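Local coordinates for protein polysaccharide Lyase Family 6 (Bacteroides cellulosilyticus, PDB 6QPS) that probably cleaves the mannuronic acid blocks of alginate by beta-elimination, as a calcium-binding polysaccharide lyase of family 6 from a human gut bacterium, at residues A[131-136]-A[165-170]; A[139-144]-A[174-179]. All blocks are in the same frame, centred on the assembly; numbering follows the deposited sequence.

Contact 1. Residues A[131-136]-A[165-170]; sequences RMTRCV and RIDHCY
Arg-131 lays one face of its guanidinium under NH1 of Arg-165, which sits over the centre of the group, the two planes only 17° apart. Arg-131 NH2 and Arg-165 NH1 come within 3.3 Å because both arginines gather round the carboxylate of Asp-167. Arg-131 grips it side-on and in its own guanidinium plane, NE reaching OD1 at 2.8 Å and NH2 reaching OD2 at 3.0 Å, both on the syn side. Arg-165 adds only its charge, since Asp-167 lies over its guanidinium face; its NE has a salt bridge to Asp-197 in the next strand. With chi1 at 69°, CG of Asp-167 stands between its own backbone N and carbonyl carbon, and OD2 there gathers two more donors. Thr-133 OG1 meets Asp-167 OD2 at 2.7 Å from above the carboxylate plane; His-168 ND1 uses the anti lone pair of the same OD2, in a nearly straight bond of 176° in the ring plane. Three bonds on one buried oxygen leave the carboxylate little freedom to turn.

Equivalent strands of successive coils run parallel here, 131-133 beside 165-167 with axes 4.8 Å apart, the stacking of a right-handed parallel beta-helix, the fold of this lyase family. Met-132 N to Arg-165 O and Asp-167 N to Met-132 O are the first backbone hydrogen bonds between them. On the sheet face away from the arginines, Met-132 CB meets Ile-166 CD1. Past the strands both chains bend alike, Arg-134 and His-168 sharing left-handed backbone angles, and Cys-169 SG accepts from Cys-135 N at 3.5 Å. Pairing resumes with Tyr-170 N to Cys-135 O, where Val-136 CG1 comes to the edge of the Tyr-170 ring.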
loop_
_atom_site.group_PDB
_atom_site.type_symbol
_atom_site.label_atom_id
_atom_site.label_comp_id
_atom_site.label_asym_id
_atom_site.label_seq_id
_atom_site.Cartn_x
_atom_site.Cartn_y
_atom_site.Cartn_z
ATOM N N ARG A 131 13.551 11.892 3.221
ATOM C CA ARG A 131 13.056 10.841 4.100
ATOM C C ARG A 131 12.128 11.412 5.161
ATOM O O ARG A 131 12.406 12.465 5.730
ATOM C CB ARG A 131 14.231 10.149 4.785
ATOM C CG ARG A 131 13.856 9.035 5.746
ATOM C CD ARG A 131 15.121 8.385 6.283
ATOM N NE ARG A 131 14.829 7.327 7.239
ATOM C CZ ARG A 131 15.706 6.799 8.084
ATOM N NH1 ARG A 131 16.965 7.230 8.097
ATOM N NH2 ARG A 131 15.332 5.841 8.911
ATOM N N MET A 132 11.004 10.731 5.392
ATOM C CA MET A 132 10.138 10.999 6.537
ATOM C C MET A 132 10.166 9.753 7.415
ATOM O O MET A 132 9.775 8.673 6.963
ATOM C CB MET A 132 8.717 11.328 6.067
ATOM C CG MET A 132 7.720 11.464 7.173
ATOM S SD MET A 132 5.992 11.472 6.575
ATOM C CE MET A 132 5.978 12.932 5.599
ATOM N N THR A 133 10.638 9.898 8.659
ATOM C CA THR A 133 10.853 8.759 9.542
ATOM C C THR A 133 10.328 9.056 10.944
ATOM O O THR A 133 10.483 10.167 11.468
ATOM C CB THR A 133 12.331 8.333 9.543
ATOM O OG1 THR A 133 12.463 7.123 10.280
ATOM C CG2 THR A 133 13.247 9.391 10.167
ATOM N N ARG A 134 9.693 8.051 11.548
ATOM C CA ARG A 134 9.225 8.149 12.932
ATOM C C ARG A 134 8.280 9.328 13.128
ATOM O O ARG A 134 8.273 9.961 14.186
ATOM C CB ARG A 134 10.381 8.231 13.931
ATOM C CG ARG A 134 11.433 7.159 13.747
ATOM C CD ARG A 134 12.467 7.176 14.866
ATOM N NE ARG A 134 13.072 8.492 15.080
ATOM C CZ ARG A 134 14.201 8.913 14.525
ATOM N NH1 ARG A 134 14.871 8.139 13.686
ATOM N NH2 ARG A 134 14.660 10.124 14.806
ATOM N N CYS A 135 7.436 9.584 12.133
ATOM C CA CYS A 135 6.406 10.615 12.214
ATOM C C CYS A 135 5.032 9.969 12.321
ATOM O O CYS A 135 4.826 8.811 11.945
ATOM C CB CYS A 135 6.451 11.532 10.987
ATOM S SG CYS A 135 7.919 12.583 10.937
ATOM N N VAL A 136 4.081 10.731 12.857
ATOM C CA VAL A 136 2.691 10.321 12.948
ATOM C C VAL A 136 1.829 11.297 12.155
ATOM O O VAL A 136 2.033 12.515 12.213
ATOM C CB VAL A 136 2.244 10.294 14.425
ATOM C CG1 VAL A 136 0.724 10.145 14.534
ATOM C CG2 VAL A 136 2.929 9.189 15.224
ATOM N N ARG A 165 12.037 8.096 0.812
ATOM C CA ARG A 165 11.725 7.031 1.756
ATOM C C ARG A 165 10.733 7.510 2.808
ATOM O O ARG A 165 10.893 8.593 3.387
ATOM C CB ARG A 165 13.008 6.516 2.439
ATOM C CG ARG A 165 12.790 5.334 3.417
ATOM C CD ARG A 165 14.141 4.785 3.901
ATOM N NE ARG A 165 13.902 3.708 4.859
ATOM C CZ ARG A 165 14.668 3.419 5.900
ATOM N NH1 ARG A 165 15.781 4.098 6.119
ATOM N NH2 ARG A 165 14.290 2.466 6.748
ATOM N N ILE A 166 9.709 6.694 3.046
ATOM C CA ILE A 166 8.766 6.858 4.154
ATOM C C ILE A 166 8.913 5.615 5.038
ATOM O O ILE A 166 8.624 4.502 4.581
ATOM C CB ILE A 166 7.314 6.947 3.646
ATOM C CG1 ILE A 166 7.153 8.008 2.544
ATOM C CG2 ILE A 166 6.348 7.194 4.811
ATOM C CD1 ILE A 166 7.425 9.411 2.962
ATOM N N ASP A 167 9.318 5.789 6.292
ATOM C CA ASP A 167 9.575 4.621 7.131
ATOM C C ASP A 167 9.300 4.872 8.613
ATOM O O ASP A 167 9.466 5.979 9.143
ATOM C CB ASP A 167 11.022 4.095 6.945
ATOM C CG ASP A 167 12.067 5.061 7.516
ATOM O OD1 ASP A 167 12.439 6.019 6.808
ATOM O OD2 ASP A 167 12.485 4.909 8.703
ATOM N N HIS A 168 8.918 3.794 9.293
ATOM C CA HIS A 168 8.699 3.834 10.741
ATOM C C HIS A 168 7.695 4.912 11.143
ATOM O O HIS A 168 7.775 5.471 12.238
ATOM C CB HIS A 168 10.014 3.947 11.512
ATOM C CG HIS A 168 10.939 2.789 11.280
ATOM N ND1 HIS A 168 11.913 2.799 10.308
ATOM C CD2 HIS A 168 11.033 1.580 11.896
ATOM C CE1 HIS A 168 12.566 1.648 10.332
ATOM N NE2 HIS A 168 12.054 0.890 11.284
ATOM N N CYS A 169 6.689 5.151 10.304
ATOM C CA CYS A 169 5.626 6.118 10.575
ATOM C C CYS A 169 4.328 5.407 10.948
ATOM O O CYS A 169 4.172 4.200 10.747
ATOM C CB CYS A 169 5.392 7.008 9.351
ATOM S SG CYS A 169 6.737 8.174 8.951
ATOM N N TYR A 170 3.395 6.171 11.522
ATOM C CA TYR A 170 2.051 5.697 11.870
ATOM C C TYR A 170 1.051 6.640 11.226
ATOM O O TYR A 170 1.123 7.859 11.446
ATOM C CB TYR A 170 1.874 5.719 13.389
ATOM C CG TYR A 170 0.526 5.286 13.940
ATOM C CD1 TYR A 170 -0.464 6.210 14.197
ATOM C CD2 TYR A 170 0.261 3.959 14.223
ATOM C CE1 TYR A 170 -1.698 5.826 14.744
ATOM C CE2 TYR A 170 -0.962 3.569 14.756
ATOM C CZ TYR A 170 -1.936 4.510 15.005
ATOM O OH TYR A 170 -3.163 4.101 15.534
#

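Contact 2. Residues A[139-144]-A[174-179]; sequences ECNDPQ and KRVGGL
Glu-139 and Arg-175 form the charged part of the contact, a two-pronged salt bridge in which NE of Arg-175 meets OE1 at 2.9 Å and NH2 meets OE2 at 2.9 Å. Both carboxylate oxygens use their syn lone pairs, and the planes lie 16° apart, so the carboxylate meets the guanidinium edge-on, nearly in one plane. The bend in the Glu-139 chain, chi2 -77°, helps bring the carboxylate round to the arginine. With an alanine at Glu-139, the Arg-175 guanidinium is likely to lose this charge partner and be free to turn.

Among the remaining hydrogen bonds, Asn-141 OD1 accepts from Arg-175 N at 2.9 Å, the donor standing above the carbonyl plane. The same oxygen accepts from a water at 2.8 Å, which in turn accepts from Lys-174 NZ. That ammonium, on a side chain about 13 Å from the bound calcium ion, also donates to Val-176 O and, outside the two segments, to Glu-154 O. Within 139-144, Asp-142 OD1 takes the N-H of Gln-144, closing an Asx turn.

Van der Waals contact is slight: the Asn-141 amide nitrogen ND2, which bonds to Asn-173 O, lies 3.5 Å from Arg-175 CG, and Asn-141 CB lies 4.1 Å from Val-176 CG2.

The whole arrangement joins loops that follow the strands of neighbouring coils in the right-handed parallel beta-helix.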
loop_
_atom_site.group_PDB
_atom_site.type_symbol
_atom_site.label_atom_id
_atom_site.label_comp_id
_atom_site.label_asym_id
_atom_site.label_seq_id
_atom_site.Cartn_x
_atom_site.Cartn_y
_atom_site.Cartn_z
ATOM N N GLU A 139 -5.775 11.692 12.486
ATOM C CA GLU A 139 -6.961 12.566 12.553
ATOM C C GLU A 139 -6.771 13.865 11.763
ATOM O O GLU A 139 -7.304 14.911 12.139
ATOM C CB GLU A 139 -7.359 12.888 14.000
ATOM C CG GLU A 139 -7.678 11.687 14.870
ATOM C CD GLU A 139 -9.047 11.082 14.604
ATOM O OE1 GLU A 139 -9.784 11.584 13.724
ATOM O OE2 GLU A 139 -9.397 10.088 15.291
ATOM N N CYS A 140 -6.043 13.817 10.643
ATOM C CA CYS A 140 -5.712 15.033 9.893
ATOM C C CYS A 140 -6.766 15.281 8.813
ATOM O O CYS A 140 -6.522 15.178 7.605
ATOM C CB CYS A 140 -4.297 14.942 9.335
ATOM S SG CYS A 140 -3.001 15.305 10.575
ATOM N N ASN A 141 -7.962 15.650 9.285
ATOM C CA ASN A 141 -9.153 15.779 8.451
ATOM C C ASN A 141 -9.662 17.217 8.457
ATOM O O ASN A 141 -9.934 17.778 9.519
ATOM C CB ASN A 141 -10.220 14.810 8.976
ATOM C CG ASN A 141 -9.748 13.365 8.964
ATOM O OD1 ASN A 141 -9.383 12.836 7.912
ATOM N ND2 ASN A 141 -9.743 12.722 10.117
ATOM N N ASP A 142 -9.813 17.803 7.266
ATOM C CA ASP A 142 -10.302 19.171 7.125
ATOM C C ASP A 142 -11.724 19.249 7.645
ATOM O O ASP A 142 -12.608 18.558 7.118
ATOM C CB ASP A 142 -10.278 19.541 5.642
ATOM C CG ASP A 142 -10.628 20.999 5.376
ATOM O OD1 ASP A 142 -11.127 21.688 6.294
ATOM O OD2 ASP A 142 -10.389 21.446 4.227
ATOM N N PRO A 143 -11.999 20.085 8.646
ATOM C CA PRO A 143 -13.390 20.217 9.118
ATOM C C PRO A 143 -14.354 20.703 8.048
ATOM O O PRO A 143 -15.569 20.501 8.190
ATOM C CB PRO A 143 -13.291 21.222 10.276
ATOM C CG PRO A 143 -11.842 21.348 10.610
ATOM C CD PRO A 143 -11.066 20.970 9.372
ATOM N N GLN A 144 -13.858 21.362 6.999
ATOM C CA GLN A 144 -14.696 21.906 5.936
ATOM C C GLN A 144 -14.865 20.945 4.765
ATOM O O GLN A 144 -15.577 21.268 3.809
ATOM C CB GLN A 144 -14.111 23.230 5.430
ATOM C CG GLN A 144 -14.170 24.356 6.458
ATOM C CD GLN A 144 -15.574 24.616 6.969
ATOM O OE1 GLN A 144 -16.541 24.597 6.206
ATOM N NE2 GLN A 144 -15.694 24.855 8.272
ATOM N N LYS A 174 -7.934 8.527 8.936
ATOM C CA LYS A 174 -8.375 9.374 7.837
ATOM C C LYS A 174 -9.878 9.168 7.629
ATOM O O LYS A 174 -10.342 8.026 7.530
ATOM C CB LYS A 174 -7.579 9.078 6.563
ATOM C CG LYS A 174 -7.771 10.197 5.521
ATOM C CD LYS A 174 -6.904 9.969 4.270
ATOM C CE LYS A 174 -6.738 11.199 3.385
ATOM N NZ LYS A 174 -8.040 11.925 3.214
ATOM N N ARG A 175 -10.642 10.272 7.616
ATOM C CA ARG A 175 -12.101 10.246 7.580
ATOM C C ARG A 175 -12.688 10.965 6.376
ATOM O O ARG A 175 -13.906 10.894 6.168
ATOM C CB ARG A 175 -12.685 10.838 8.875
ATOM C CG ARG A 175 -12.174 10.143 10.152
ATOM C CD ARG A 175 -12.721 10.777 11.454
ATOM N NE ARG A 175 -12.059 10.224 12.636
ATOM C CZ ARG A 175 -12.409 9.082 13.228
ATOM N NH1 ARG A 175 -13.426 8.366 12.761
ATOM N NH2 ARG A 175 -11.755 8.665 14.300
ATOM N N VAL A 176 -11.871 11.669 5.603
ATOM C CA VAL A 176 -12.272 12.328 4.367
ATOM C C VAL A 176 -11.715 11.520 3.214
ATOM O O VAL A 176 -10.689 10.850 3.343
ATOM C CB VAL A 176 -11.721 13.772 4.377
ATOM C CG1 VAL A 176 -11.916 14.464 3.040
ATOM C CG2 VAL A 176 -12.370 14.584 5.523
ATOM N N GLY A 177 -12.401 11.586 2.079
ATOM C CA GLY A 177 -11.921 10.939 0.878
ATOM C C GLY A 177 -10.498 11.332 0.518
ATOM O O GLY A 177 -10.050 12.445 0.841
ATOM N N GLY A 178 -9.802 10.432 -0.175
ATOM C CA GLY A 178 -8.445 10.675 -0.626
ATOM C C GLY A 178 -7.433 9.699 -0.079
ATOM O O GLY A 178 -7.684 9.001 0.904
ATOM N N LEU A 179 -6.269 9.662 -0.716
ATOM C CA LEU A 179 -5.214 8.721 -0.375
ATOM C C LEU A 179 -4.499 9.084 0.927
ATOM O O LEU A 179 -4.272 10.254 1.229
ATOM C CB LEU A 179 -4.185 8.726 -1.508
ATOM C CG LEU A 179 -4.327 7.629 -2.569
ATOM C CD1 LEU A 179 -3.949 6.261 -1.951
ATOM C CD2 LEU A 179 -5.687 7.624 -3.239
HETATM O O HOH W 1 -8.326 13.628 5.427
#

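Contacts 1 and 2 join the same two neighbouring coils of the beta-helix at successive points along the chain, their centres 19 Å apart. Contact 1 is largely buried and ordered by strand pairing, whereas contact 2 is only partly buried and links two irregular loops mainly through side chains. Both use an arginine gripping a carboxylate side-on, but in different places: in 131-136 with 165-170 the acid is buried between paired strands, while in 139-144 with 174-179 the salt bridge spans two loops, its arginine is exposed and a water helps connect the segments. Contact 1 lies away from the calcium site; contact 2 is nearer to it.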